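Local coordinates for WbbM protein (Klebsiella pneumoniae, PDB 6U4B) that is a trimeric, bifunctional O-antigen polymerase that probably builds its polysaccharide with two glycosyltransferase modules in one chain, at residues P64-D67 with I72-K75. Residues are numbered along the deposited sequence; the frame is centred on the assembly and turned at random.
Sequences PGDD and ISFK
Asp-66 and Ser-73 meet in a buried polar contact within the long loop that leads from strand 47-51 to helix 76-79, in the part of the chain that belongs to the DUF4422 family. The serine hydroxyl donates to the carboxylate: Ser-73 OG lies 2.6 Å from Asp-66 OD1 and comes in from above the carboxylate plane, 43° out of it. On the serine, OG stands anti to the backbone N (chi1 -180°), which carries it across to the aspartate. Asp-67 adds a small apolar touch, its CB resting 3.5 Å from Ser-73 CB, while its carboxylate turns off from the serine. A water ties the backbones together as well, donating to Asp-66 O at 2.9 Å and accepting from Ile-72 N at 2.9 Å. Ser-73 opens the 3-10 turn 73-75, in which Lys-75 N is bonded to Ile-72 O at 2.9 Å. The buried carboxylate has several other donors: Asp-66 OD1 also takes the amide of Lys-54, and OD2 takes the backbone N-H of Gly-53 and the hydroxyl of Thr-83, while Ser-73 OG accepts from Ala-55 N. The network thus ties the later part of the loop back to its first residues, just past strand 47-51. Lys-75 sits at the N-cap position of helix 76-79, Ile-72 packs on helix 82-91, and Phe-74 reaches Lys-554 of a neighbouring subunit.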
loop_
_atom_site.group_PDB
_atom_site.type_symbol
_atom_site.label_atom_id
_atom_site.label_comp_id
_atom_site.label_asym_id
_atom_site.label_seq_id
_atom_site.Cartn_x
_atom_site.Cartn_y
_atom_site.Cartn_z
ATOM N N PRO A 64 -23.031 29.141 -6.182
ATOM C CA PRO A 64 -22.074 28.739 -7.221
ATOM C C PRO A 64 -20.845 29.634 -7.218
ATOM O O PRO A 64 -20.863 30.772 -6.741
ATOM C CB PRO A 64 -22.869 28.894 -8.525
ATOM C CG PRO A 64 -24.306 28.851 -8.103
ATOM C CD PRO A 64 -24.348 29.474 -6.747
ATOM N N GLY A 65 -19.757 29.095 -7.763
ATOM C CA GLY A 65 -18.517 29.831 -7.844
ATOM C C GLY A 65 -18.344 30.527 -9.180
ATOM O O GLY A 65 -19.144 30.394 -10.104
ATOM N N ASP A 66 -17.264 31.297 -9.270
ATOM C CA ASP A 66 -16.857 31.941 -10.510
ATOM C C ASP A 66 -15.868 31.092 -11.305
ATOM O O ASP A 66 -15.173 31.625 -12.176
ATOM C CB ASP A 66 -16.239 33.311 -10.216
ATOM C CG ASP A 66 -15.005 33.211 -9.336
ATOM O OD1 ASP A 66 -14.752 32.120 -8.779
ATOM O OD2 ASP A 66 -14.280 34.215 -9.201
ATOM N N ASP A 67 -15.789 29.785 -11.025
ATOM C CA ASP A 67 -14.715 28.943 -11.542
ATOM C C ASP A 67 -15.219 27.822 -12.444
ATOM O O ASP A 67 -14.544 26.796 -12.578
ATOM C CB ASP A 67 -13.898 28.361 -10.383
ATOM C CG ASP A 67 -14.737 27.514 -9.450
ATOM O OD1 ASP A 67 -15.973 27.708 -9.419
ATOM O OD2 ASP A 67 -14.162 26.660 -8.743
ATOM N N ILE A 72 -11.726 33.168 -14.896
ATOM C CA ILE A 72 -10.420 33.613 -14.415
ATOM C C ILE A 72 -10.417 33.607 -12.891
ATOM O O ILE A 72 -9.832 34.493 -12.256
ATOM C CB ILE A 72 -10.062 35.012 -14.954
ATOM C CG1 ILE A 72 -11.157 36.024 -14.604
ATOM C CG2 ILE A 72 -9.818 34.966 -16.461
ATOM C CD1 ILE A 72 -10.777 37.459 -14.921
ATOM N N SER A 73 -11.051 32.594 -12.295
ATOM C CA SER A 73 -11.255 32.584 -10.850
ATOM C C SER A 73 -9.936 32.643 -10.088
ATOM O O SER A 73 -9.837 33.322 -9.058
ATOM C CB SER A 73 -12.050 31.344 -10.446
ATOM O OG SER A 73 -12.271 31.308 -9.046
ATOM N N PHE A 74 -8.906 31.946 -10.576
ATOM C CA PHE A 74 -7.634 31.937 -9.861
ATOM C C PHE A 74 -6.974 33.311 -9.826
ATOM O O PHE A 74 -6.117 33.548 -8.969
ATOM C CB PHE A 74 -6.682 30.901 -10.477
ATOM C CG PHE A 74 -6.078 31.321 -11.791
ATOM C CD1 PHE A 74 -6.750 31.101 -12.984
ATOM C CD2 PHE A 74 -4.828 31.921 -11.834
ATOM C CE1 PHE A 74 -6.192 31.487 -14.194
ATOM C CE2 PHE A 74 -4.265 32.308 -13.041
ATOM C CZ PHE A 74 -4.946 32.088 -14.222
ATOM N N LYS A 75 -7.359 34.223 -10.721
ATOM C CA LYS A 75 -6.813 35.576 -10.724
ATOM C C LYS A 75 -7.535 36.514 -9.757
ATOM O O LYS A 75 -7.240 37.716 -9.750
ATOM C CB LYS A 75 -6.865 36.167 -12.136
ATOM C CG LYS A 75 -6.165 35.350 -13.216
ATOM C CD LYS A 75 -5.951 36.214 -14.450
ATOM C CE LYS A 75 -5.934 35.411 -15.736
ATOM N NZ LYS A 75 -5.813 36.320 -16.921
HETATM O O HOH W 1 -13.996 33.953 -13.346
#